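Local coordinates for protein indole-3-acetic acid-amido synthetase GH3.15 (Arabidopsis thaliana, PDB 6E1Q) that joins amino acids, notably glutamine, to indole-3-butyric acid and the herbicide 2,4-DB, using ATP to activate the carboxylate, at residues Ala447-His458 / Val499-Ser510; Gly476-Leu484 / Pro527-Phe538. One frame throughout, in Å; residues are numbered along the deposited sequence.

Contact 1. Residues Ala447-His458 / Val499-Ser510; sequences AVTNAKLLLEPH and VMEECCFTVEES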
loop_
_atom_site.group_PDB
_atom_site.type_symbol
_atom_site.label_atom_id
_atom_site.label_comp_id
_atom_site.label_asym_id
_atom_site.label_seq_id
_atom_site.Cartn_x
_atom_site.Cartn_y
_atom_site.Cartn_z
ATOM N N ALA A 447 2.247 -10.879 16.339
ATOM C CA ALA A 447 1.738 -12.052 17.047
ATOM C C ALA A 447 1.299 -13.141 16.073
ATOM O O ALA A 447 1.626 -14.318 16.250
ATOM C CB ALA A 447 0.574 -11.646 17.949
ATOM N N VAL A 448 0.543 -12.757 15.039
ATOM C CA VAL A 448 0.046 -13.716 14.051
ATOM C C VAL A 448 1.198 -14.284 13.228
ATOM O O VAL A 448 1.225 -15.477 12.912
ATOM C CB VAL A 448 -1.016 -13.039 13.158
ATOM C CG1 VAL A 448 -1.238 -13.828 11.881
ATOM C CG2 VAL A 448 -2.325 -12.860 13.921
ATOM N N THR A 449 2.175 -13.441 12.887
ATOM C CA THR A 449 3.425 -13.917 12.289
ATOM C C THR A 449 4.088 -15.000 13.134
ATOM O O THR A 449 4.482 -16.055 12.616
ATOM C CB THR A 449 4.374 -12.732 12.097
ATOM O OG1 THR A 449 3.868 -11.892 11.050
ATOM C CG2 THR A 449 5.804 -13.195 11.754
ATOM N N ASN A 450 4.258 -14.742 14.438
ATOM C CA ASN A 450 4.835 -15.757 15.316
ATOM C C ASN A 450 3.997 -17.021 15.320
ATOM O O ASN A 450 4.534 -18.133 15.251
ATOM C CB ASN A 450 4.961 -15.240 16.750
ATOM C CG ASN A 450 6.008 -14.155 16.902
ATOM O OD1 ASN A 450 5.932 -13.334 17.822
ATOM N ND2 ASN A 450 6.994 -14.157 16.025
ATOM N N ALA A 451 2.673 -16.874 15.412
ATOM C CA ALA A 451 1.835 -18.065 15.538
ATOM C C ALA A 451 1.761 -18.841 14.230
ATOM O O ALA A 451 1.748 -20.075 14.239
ATOM C CB ALA A 451 0.434 -17.684 16.013
ATOM N N LYS A 452 1.695 -18.151 13.091
ATOM C CA LYS A 452 1.481 -18.903 11.851
ATOM C C LYS A 452 2.701 -19.734 11.468
ATOM O O LYS A 452 2.568 -20.723 10.736
ATOM C CB LYS A 452 1.093 -17.959 10.715
ATOM C CG LYS A 452 2.254 -17.099 10.171
ATOM C CD LYS A 452 1.774 -16.235 9.003
ATOM C CE LYS A 452 2.870 -15.342 8.461
ATOM N NZ LYS A 452 2.405 -14.569 7.259
ATOM N N LEU A 453 3.879 -19.367 11.970
ATOM C CA LEU A 453 5.078 -20.174 11.766
ATOM C C LEU A 453 4.896 -21.607 12.247
ATOM O O LEU A 453 5.480 -22.537 11.673
ATOM C CB LEU A 453 6.252 -19.534 12.499
ATOM C CG LEU A 453 7.599 -19.788 11.856
ATOM C CD1 LEU A 453 7.746 -18.846 10.654
ATOM C CD2 LEU A 453 8.691 -19.573 12.886
ATOM N N LEU A 454 4.083 -21.818 13.284
ATOM C CA LEU A 454 3.893 -23.173 13.797
ATOM C C LEU A 454 3.228 -24.086 12.781
ATOM O O LEU A 454 3.300 -25.308 12.927
ATOM C CB LEU A 454 3.059 -23.144 15.073
ATOM C CG LEU A 454 3.841 -22.956 16.382
ATOM C CD1 LEU A 454 4.688 -21.695 16.345
ATOM C CD2 LEU A 454 2.884 -22.919 17.551
ATOM N N LEU A 455 2.556 -23.526 11.774
ATOM C CA LEU A 455 1.924 -24.362 10.761
ATOM C C LEU A 455 2.898 -24.877 9.704
ATOM O O LEU A 455 2.568 -25.849 9.022
ATOM C CB LEU A 455 0.812 -23.600 10.044
ATOM C CG LEU A 455 -0.296 -22.908 10.827
ATOM C CD1 LEU A 455 -0.933 -21.842 9.924
ATOM C CD2 LEU A 455 -1.329 -23.902 11.339
ATOM N N GLU A 456 4.058 -24.234 9.534
ATOM C CA GLU A 456 5.005 -24.670 8.504
ATOM C C GLU A 456 5.365 -26.145 8.594
ATOM O O GLU A 456 5.403 -26.800 7.537
ATOM C CB GLU A 456 6.281 -23.819 8.547
ATOM C CG GLU A 456 6.137 -22.417 7.990
ATOM C CD GLU A 456 7.483 -21.729 7.819
ATOM O OE1 GLU A 456 8.517 -22.371 8.110
ATOM O OE2 GLU A 456 7.508 -20.550 7.392
ATOM N N PRO A 457 5.635 -26.732 9.767
ATOM C CA PRO A 457 5.897 -28.175 9.809
ATOM C C PRO A 457 4.716 -29.028 9.388
ATOM O O PRO A 457 4.911 -30.220 9.138
ATOM C CB PRO A 457 6.262 -28.430 11.282
ATOM C CG PRO A 457 6.758 -27.121 11.772
ATOM C CD PRO A 457 5.924 -26.096 11.068
ATOM N N HIS A 458 3.505 -28.479 9.313
ATOM C CA HIS A 458 2.341 -29.270 8.930
ATOM C C HIS A 458 1.893 -29.016 7.491
ATOM O O HIS A 458 0.823 -29.488 7.101
ATOM C CB HIS A 458 1.185 -29.008 9.891
ATOM C CG HIS A 458 1.481 -29.419 11.294
ATOM N ND1 HIS A 458 2.315 -28.697 12.122
ATOM C CD2 HIS A 458 1.098 -30.507 11.999
ATOM C CE1 HIS A 458 2.416 -29.314 13.284
ATOM N NE2 HIS A 458 1.685 -30.415 13.235
ATOM N N VAL A 499 -1.812 -28.415 17.581
ATOM C CA VAL A 499 -1.071 -27.309 16.986
ATOM C C VAL A 499 -1.926 -26.034 16.949
ATOM O O VAL A 499 -1.434 -24.948 17.272
ATOM C CB VAL A 499 -0.517 -27.711 15.604
ATOM C CG1 VAL A 499 -1.628 -27.948 14.620
ATOM C CG2 VAL A 499 0.439 -26.643 15.094
ATOM N N MET A 500 -3.222 -26.137 16.603
ATOM C CA MET A 500 -4.083 -24.944 16.590
ATOM C C MET A 500 -4.163 -24.308 17.967
ATOM O O MET A 500 -4.126 -23.080 18.092
ATOM C CB MET A 500 -5.498 -25.282 16.083
ATOM C CG MET A 500 -5.589 -25.473 14.574
ATOM S SD MET A 500 -4.652 -24.189 13.697
ATOM C CE MET A 500 -5.636 -22.722 14.049
ATOM N N GLU A 501 -4.255 -25.130 19.013
ATOM C CA GLU A 501 -4.330 -24.584 20.361
ATOM C C GLU A 501 -3.022 -23.901 20.747
ATOM O O GLU A 501 -3.030 -22.872 21.438
ATOM C CB GLU A 501 -4.699 -25.695 21.346
ATOM C CG GLU A 501 -6.159 -26.154 21.202
ATOM C CD GLU A 501 -6.564 -27.244 22.205
ATOM O OE1 GLU A 501 -5.739 -28.128 22.535
ATOM O OE2 GLU A 501 -7.730 -27.213 22.661
ATOM N N GLU A 502 -1.887 -24.453 20.308
ATOM C CA GLU A 502 -0.617 -23.777 20.563
ATOM C C GLU A 502 -0.509 -22.491 19.752
ATOM O O GLU A 502 0.096 -21.520 20.224
ATOM C CB GLU A 502 0.555 -24.721 20.279
ATOM C CG GLU A 502 1.942 -24.185 20.692
ATOM C CD GLU A 502 2.139 -24.098 22.201
ATOM O OE1 GLU A 502 1.240 -24.547 22.945
ATOM O OE2 GLU A 502 3.205 -23.591 22.650
ATOM N N CYS A 503 -1.109 -22.453 18.549
ATOM C CA CYS A 503 -1.172 -21.200 17.795
ATOM C C CYS A 503 -1.901 -20.127 18.594
ATOM O O CYS A 503 -1.448 -18.979 18.676
ATOM C CB CYS A 503 -1.875 -21.409 16.446
ATOM S SG CYS A 503 -0.836 -22.264 15.254
ATOM N N CYS A 504 -3.049 -20.487 19.177
ATOM C CA CYS A 504 -3.795 -19.536 19.993
ATOM C C CYS A 504 -2.910 -18.946 21.076
ATOM O O CYS A 504 -2.852 -17.723 21.257
ATOM C CB CYS A 504 -5.004 -20.221 20.626
ATOM S SG CYS A 504 -6.299 -20.648 19.494
ATOM N N PHE A 505 -2.203 -19.816 21.800
ATOM C CA PHE A 505 -1.322 -19.363 22.869
ATOM C C PHE A 505 -0.209 -18.465 22.342
ATOM O O PHE A 505 0.158 -17.475 22.988
ATOM C CB PHE A 505 -0.722 -20.566 23.580
ATOM C CG PHE A 505 0.379 -20.220 24.500
ATOM C CD1 PHE A 505 0.110 -19.610 25.718
ATOM C CD2 PHE A 505 1.699 -20.498 24.159
ATOM C CE1 PHE A 505 1.140 -19.294 26.604
ATOM C CE2 PHE A 505 2.738 -20.174 25.027
ATOM C CZ PHE A 505 2.458 -19.574 26.254
ATOM N N THR A 506 0.342 -18.799 21.172
ATOM C CA THR A 506 1.504 -18.071 20.675
ATOM C C THR A 506 1.137 -16.644 20.313
ATOM O O THR A 506 1.932 -15.725 20.531
ATOM C CB THR A 506 2.099 -18.812 19.476
ATOM O OG1 THR A 506 2.396 -20.147 19.881
ATOM C CG2 THR A 506 3.383 -18.150 18.985
ATOM N N VAL A 507 -0.058 -16.438 19.750
ATOM C CA VAL A 507 -0.574 -15.079 19.592
ATOM C C VAL A 507 -0.618 -14.374 20.939
ATOM O O VAL A 507 -0.132 -13.246 21.089
ATOM C CB VAL A 507 -1.971 -15.085 18.948
ATOM C CG1 VAL A 507 -2.441 -13.642 18.728
ATOM C CG2 VAL A 507 -1.972 -15.831 17.641
ATOM N N GLU A 508 -1.230 -15.025 21.936
ATOM C CA GLU A 508 -1.404 -14.383 23.237
ATOM C C GLU A 508 -0.070 -14.024 23.859
ATOM O O GLU A 508 0.095 -12.931 24.409
ATOM C CB GLU A 508 -2.167 -15.293 24.188
ATOM C CG GLU A 508 -3.603 -15.509 23.826
ATOM C CD GLU A 508 -4.408 -15.954 25.020
ATOM O OE1 GLU A 508 -4.130 -17.058 25.540
ATOM O OE2 GLU A 508 -5.303 -15.200 25.446
ATOM N N GLU A 509 0.893 -14.945 23.791
ATOM C CA GLU A 509 2.193 -14.715 24.399
ATOM C C GLU A 509 2.917 -13.567 23.721
ATOM O O GLU A 509 3.827 -12.979 24.318
ATOM C CB GLU A 509 3.016 -16.014 24.337
ATOM C CG GLU A 509 4.444 -15.944 24.856
ATOM C CD GLU A 509 4.544 -15.981 26.379
ATOM O OE1 GLU A 509 3.499 -16.082 27.056
ATOM O OE2 GLU A 509 5.680 -15.914 26.899
ATOM N N SER A 510 2.516 -13.228 22.490
ATOM C CA SER A 510 3.114 -12.151 21.719
ATOM C C SER A 510 2.426 -10.804 21.910
ATOM O O SER A 510 2.927 -9.802 21.391
ATOM C CB SER A 510 3.087 -12.494 20.234
ATOM O OG SER A 510 4.007 -13.505 19.904
#
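N450 OD1 draws two groups to it: S510 OG at 2.8 Å from the facing helix, and the ammonium of K446 from just before its own segment. S510 OG also sits 3.1 Å from T506 O, one turn back. This is the outer edge of an antiparallel helix pair in the GH3 C-terminal domain, the axes of 447-452 and 499-510 running at 148° and 7.9 Å apart at their closest. Both helices lie on the same side of the domain's β-sheet, where A451, L455 and M500 all touch W482.

Small residues allow that approach. V507 straddles two alanines with separate branches: with CG1 anti to its backbone N (chi1 -177°), that methyl meets A447 CB at 3.7 Å, while CG2 presses on A451 CB at 3.4 Å, tighter than a normal carbon contact. T506 splits its branches differently. Its CG2 lies against the backbone of A451, and OG1, swung beside its own N (chi1 -56°), donates to E502 O at 2.7 Å. That carbonyl is held from opposite faces of its plane, by T506 OG1 and by the helical T506 N.

Further along, L454 turns CB toward C503 SG and lays CD2 on the aliphatic stem of E502, 3.5 Å from its CG; the E502 carboxylate itself pairs with K582. L455 takes the inner side, CD2 against the sulfur of M500, whose chain is folded back by bends at chi2 and chi3. At the far end H458, last of its segment, meets V499: V499 CG1 lies over one face of the imidazole, and V499 CG2 is 3.8 Å from H458 CE1.

Contact 2. Residues Gly476-Leu484 / Pro527-Phe538; sequences GHYVIYWEL and PLEIKVVKPGAF
I480 is gripped by segment 527-538 through both its backbone N and its backbone O: the N donates to E529 O in a nearly straight bond of 2.8 Å, and the O accepts from K531 N. The ladder runs on in the same rhythm, with E529 N to Y478 O before it and W482 N to K531 O, then V533 N to W482 O, after it. CA-H groups fill the gaps between these bonds, as where V532 CA comes 3.2 Å from W482 O.

Two carboxylates supply the polar side-chain links. H477 NE2 donates to E529 OE1 at 2.8 Å, the oxygen lying in the ring plane and the two flat groups only 17° apart. E483, its CG anti to the backbone N (chi1 -179°) and its chain extended, stretches to the start of helix 537-547. There F538 N reaches OE1 at 3.2 Å nearly along the C-O axis, whereas G536 N, at the N-cap, meets OE2 at 3.1 Å from 55° above the carboxylate plane. A negative charge there would probably be stabilised by the helix end.

These are the two parallel middle strands of a four-stranded mixed sheet, joined by a β-α-β crossover through helices 497-510 and 513-522; strands 461-470 and 574-579 flank them.

Apolar contacts divide between the faces. Toward helix 497-510, I530 lies over one face of the W482 indole: CD1 stands 4.0 Å from the centroid of the six-membered ring, close to its normal, in a CH-π contact, and I530 CG2 is 3.8 Å from W482 CG. On the other face, V479 CG1 presses on K531 CD at a tight 3.5 Å and also covers the rim of one Y481 ring face. The K531 chain runs alongside that tyrosine, and its NZ pairs with E571.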
loop_
_atom_site.group_PDB
_atom_site.type_symbol
_atom_site.label_atom_id
_atom_site.label_comp_id
_atom_site.label_asym_id
_atom_site.label_seq_id
_atom_site.Cartn_x
_atom_site.Cartn_y
_atom_site.Cartn_z
ATOM N N GLY A 476 -14.807 -11.064 28.181
ATOM C CA GLY A 476 -14.529 -10.812 26.786
ATOM C C GLY A 476 -13.239 -11.471 26.340
ATOM O O GLY A 476 -12.345 -11.754 27.138
ATOM N N HIS A 477 -13.146 -11.737 25.036
ATOM C CA HIS A 477 -11.923 -12.313 24.485
ATOM C C HIS A 477 -11.797 -11.969 23.004
ATOM O O HIS A 477 -12.764 -11.581 22.345
ATOM C CB HIS A 477 -11.865 -13.828 24.702
ATOM C CG HIS A 477 -12.787 -14.608 23.818
ATOM N ND1 HIS A 477 -14.141 -14.712 24.058
ATOM C CD2 HIS A 477 -12.547 -15.323 22.693
ATOM C CE1 HIS A 477 -14.694 -15.467 23.125
ATOM N NE2 HIS A 477 -13.750 -15.846 22.281
ATOM N N TYR A 478 -10.573 -12.096 22.500
ATOM C CA TYR A 478 -10.291 -11.857 21.096
ATOM C C TYR A 478 -10.670 -13.068 20.261
ATOM O O TYR A 478 -10.462 -14.216 20.665
ATOM C CB TYR A 478 -8.812 -11.560 20.872
ATOM C CG TYR A 478 -8.297 -10.272 21.460
ATOM C CD1 TYR A 478 -9.139 -9.382 22.106
ATOM C CD2 TYR A 478 -6.949 -9.948 21.361
ATOM C CE1 TYR A 478 -8.645 -8.203 22.640
ATOM C CE2 TYR A 478 -6.456 -8.777 21.877
ATOM C CZ TYR A 478 -7.301 -7.911 22.521
ATOM O OH TYR A 478 -6.796 -6.747 23.046
ATOM N N VAL A 479 -11.202 -12.795 19.075
ATOM C CA VAL A 479 -11.450 -13.788 18.039
ATOM C C VAL A 479 -10.575 -13.437 16.840
ATOM O O VAL A 479 -10.698 -12.334 16.289
ATOM C CB VAL A 479 -12.933 -13.808 17.627
ATOM C CG1 VAL A 479 -13.122 -14.694 16.414
ATOM C CG2 VAL A 479 -13.811 -14.276 18.776
ATOM N N ILE A 480 -9.712 -14.367 16.422
ATOM C CA ILE A 480 -8.926 -14.215 15.195
ATOM C C ILE A 480 -9.434 -15.198 14.142
ATOM O O ILE A 480 -9.467 -16.412 14.377
ATOM C CB ILE A 480 -7.424 -14.414 15.451
ATOM C CG1 ILE A 480 -7.030 -13.837 16.808
ATOM C CG2 ILE A 480 -6.611 -13.778 14.330
ATOM C CD1 ILE A 480 -7.044 -12.326 16.872
ATOM N N TYR A 481 -9.813 -14.679 12.969
ATOM C CA TYR A 481 -10.246 -15.516 11.849
ATOM C C TYR A 481 -9.047 -15.846 10.958
ATOM O O TYR A 481 -8.388 -14.943 10.438
ATOM C CB TYR A 481 -11.336 -14.822 11.024
ATOM C CG TYR A 481 -12.587 -14.467 11.806
ATOM C CD1 TYR A 481 -13.618 -15.387 11.969
ATOM C CD2 TYR A 481 -12.732 -13.209 12.385
ATOM C CE1 TYR A 481 -14.768 -15.061 12.700
ATOM C CE2 TYR A 481 -13.872 -12.874 13.112
ATOM C CZ TYR A 481 -14.882 -13.802 13.258
ATOM O OH TYR A 481 -15.992 -13.454 13.972
ATOM N N TRP A 482 -8.798 -17.133 10.743
ATOM C CA TRP A 482 -7.668 -17.617 9.958
ATOM C C TRP A 482 -8.195 -18.357 8.735
ATOM O O TRP A 482 -8.947 -19.328 8.871
ATOM C CB TRP A 482 -6.781 -18.556 10.790
ATOM C CG TRP A 482 -5.710 -17.861 11.592
ATOM C CD1 TRP A 482 -5.657 -16.544 11.916
ATOM C CD2 TRP A 482 -4.537 -18.462 12.152
ATOM N NE1 TRP A 482 -4.526 -16.281 12.653
ATOM C CE2 TRP A 482 -3.818 -17.440 12.806
ATOM C CE3 TRP A 482 -4.026 -19.762 12.164
ATOM C CZ2 TRP A 482 -2.612 -17.674 13.459
ATOM C CZ3 TRP A 482 -2.819 -19.998 12.815
ATOM C CH2 TRP A 482 -2.126 -18.957 13.443
ATOM N N GLU A 483 -7.798 -17.917 7.547
ATOM C CA GLU A 483 -8.063 -18.690 6.336
ATOM C C GLU A 483 -6.790 -19.432 5.954
ATOM O O GLU A 483 -5.766 -18.804 5.669
ATOM C CB GLU A 483 -8.538 -17.811 5.182
ATOM C CG GLU A 483 -8.824 -18.637 3.935
ATOM C CD GLU A 483 -9.460 -17.841 2.817
ATOM O OE1 GLU A 483 -10.274 -16.936 3.113
ATOM O OE2 GLU A 483 -9.152 -18.141 1.641
ATOM N N LEU A 484 -6.850 -20.760 5.972
ATOM C CA LEU A 484 -5.695 -21.613 5.735
ATOM C C LEU A 484 -5.712 -22.191 4.324
ATOM O O LEU A 484 -6.776 -22.420 3.748
ATOM C CB LEU A 484 -5.645 -22.758 6.761
ATOM C CG LEU A 484 -5.532 -22.311 8.226
ATOM C CD1 LEU A 484 -5.495 -23.494 9.208
ATOM C CD2 LEU A 484 -4.326 -21.394 8.424
ATOM N N PRO A 527 -9.825 -16.496 27.178
ATOM C CA PRO A 527 -8.819 -17.152 26.329
ATOM C C PRO A 527 -8.993 -16.792 24.861
ATOM O O PRO A 527 -10.096 -16.860 24.317
ATOM C CB PRO A 527 -9.066 -18.647 26.575
ATOM C CG PRO A 527 -9.993 -18.710 27.789
ATOM C CD PRO A 527 -10.788 -17.456 27.736
ATOM N N LEU A 528 -7.888 -16.432 24.213
ATOM C CA LEU A 528 -7.950 -16.081 22.803
ATOM C C LEU A 528 -8.454 -17.261 21.986
ATOM O O LEU A 528 -8.170 -18.425 22.285
ATOM C CB LEU A 528 -6.585 -15.640 22.285
ATOM C CG LEU A 528 -6.519 -15.182 20.821
ATOM C CD1 LEU A 528 -5.642 -13.957 20.681
ATOM C CD2 LEU A 528 -6.001 -16.308 19.927
ATOM N N GLU A 529 -9.205 -16.937 20.939
ATOM C CA GLU A 529 -9.860 -17.921 20.095
ATOM C C GLU A 529 -9.445 -17.705 18.653
ATOM O O GLU A 529 -9.472 -16.575 18.162
ATOM C CB GLU A 529 -11.379 -17.806 20.222
ATOM C CG GLU A 529 -12.161 -18.721 19.311
ATOM C CD GLU A 529 -13.651 -18.734 19.658
ATOM O OE1 GLU A 529 -14.094 -17.868 20.448
ATOM O OE2 GLU A 529 -14.372 -19.614 19.145
ATOM N N ILE A 530 -9.076 -18.784 17.972
ATOM C CA ILE A 530 -8.847 -18.759 16.537
ATOM C C ILE A 530 -9.951 -19.569 15.884
ATOM O O ILE A 530 -10.191 -20.728 16.261
ATOM C CB ILE A 530 -7.460 -19.299 16.148
ATOM C CG1 ILE A 530 -6.360 -18.364 16.652
ATOM C CG2 ILE A 530 -7.373 -19.478 14.625
ATOM C CD1 ILE A 530 -4.945 -18.888 16.415
ATOM N N LYS A 531 -10.636 -18.950 14.923
ATOM C CA LYS A 531 -11.655 -19.615 14.125
ATOM C C LYS A 531 -11.119 -19.762 12.707
ATOM O O LYS A 531 -10.710 -18.776 12.085
ATOM C CB LYS A 531 -12.972 -18.837 14.146
ATOM C CG LYS A 531 -13.590 -18.693 15.554
ATOM C CD LYS A 531 -14.739 -17.674 15.596
ATOM C CE LYS A 531 -15.948 -18.220 16.325
ATOM N NZ LYS A 531 -16.575 -17.255 17.265
ATOM N N VAL A 532 -11.067 -20.997 12.226
ATOM C CA VAL A 532 -10.644 -21.258 10.857
ATOM C C VAL A 532 -11.842 -21.092 9.933
ATOM O O VAL A 532 -12.902 -21.687 10.157
ATOM C CB VAL A 532 -10.034 -22.661 10.744
ATOM C CG1 VAL A 532 -9.716 -22.993 9.301
ATOM C CG2 VAL A 532 -8.776 -22.731 11.597
ATOM N N VAL A 533 -11.691 -20.269 8.904
ATOM C CA VAL A 533 -12.785 -20.013 7.971
ATOM C C VAL A 533 -12.498 -20.724 6.660
ATOM O O VAL A 533 -11.341 -20.937 6.283
ATOM C CB VAL A 533 -13.017 -18.506 7.755
ATOM C CG1 VAL A 533 -13.577 -17.895 9.023
ATOM C CG2 VAL A 533 -11.703 -17.816 7.369
ATOM N N LYS A 534 -13.572 -21.117 5.977
ATOM C CA LYS A 534 -13.458 -21.795 4.692
ATOM C C LYS A 534 -12.707 -20.924 3.683
ATOM O O LYS A 534 -12.756 -19.690 3.753
ATOM C CB LYS A 534 -14.853 -22.136 4.156
ATOM C CG LYS A 534 -14.936 -23.445 3.371
ATOM C CD LYS A 534 -16.261 -23.607 2.613
ATOM C CE LYS A 534 -16.776 -25.053 2.711
ATOM N NZ LYS A 534 -18.017 -25.277 1.926
ATOM N N PRO A 535 -11.988 -21.539 2.742
ATOM C CA PRO A 535 -11.362 -20.769 1.661
ATOM C C PRO A 535 -12.382 -19.898 0.931
ATOM O O PRO A 535 -13.549 -20.270 0.770
ATOM C CB PRO A 535 -10.797 -21.853 0.736
ATOM C CG PRO A 535 -10.546 -23.018 1.634
ATOM C CD PRO A 535 -11.595 -22.963 2.715
ATOM N N GLY A 536 -11.928 -18.727 0.485
ATOM C CA GLY A 536 -12.810 -17.744 -0.112
ATOM C C GLY A 536 -13.506 -16.827 0.869
ATOM O O GLY A 536 -14.183 -15.883 0.436
ATOM N N ALA A 537 -13.360 -17.067 2.176
ATOM C CA ALA A 537 -13.987 -16.200 3.168
ATOM C C ALA A 537 -13.548 -14.752 3.006
ATOM O O ALA A 537 -14.349 -13.830 3.179
ATOM C CB ALA A 537 -13.650 -16.677 4.577
ATOM N N PHE A 538 -12.270 -14.527 2.706
ATOM C CA PHE A 538 -11.766 -13.165 2.701
ATOM C C PHE A 538 -12.023 -12.458 1.375
ATOM O O PHE A 538 -12.007 -11.225 1.342
ATOM C CB PHE A 538 -10.285 -13.169 3.073
ATOM C CG PHE A 538 -10.069 -13.261 4.548
ATOM C CD1 PHE A 538 -10.088 -12.112 5.329
ATOM C CD2 PHE A 538 -9.920 -14.494 5.168
ATOM C CE1 PHE A 538 -9.928 -12.181 6.712
ATOM C CE2 PHE A 538 -9.758 -14.582 6.561
ATOM C CZ PHE A 538 -9.761 -13.418 7.331
#

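The segments alternate along the chain, and contact 1 lies on the W482 and I530 face of the sheet in contact 2, with centres about 13 Å apart. Helix 497-510, half of contact 1, rests on strand 529-533 of contact 2: C504 SG packs 3.6 Å from I530 CG1, and M500 CE lies 3.7 Å from I530 CG2. Just ahead of that strand, E508 OE2 is 3.1 Å from L528 N, a probable but weak hydrogen bond; the same oxygen also pairs with R519 and Y515. Helix pair and strand pair thus form two layers of the C-terminal domain. Both contacts lie away from the ATP site and the herbicide pockets.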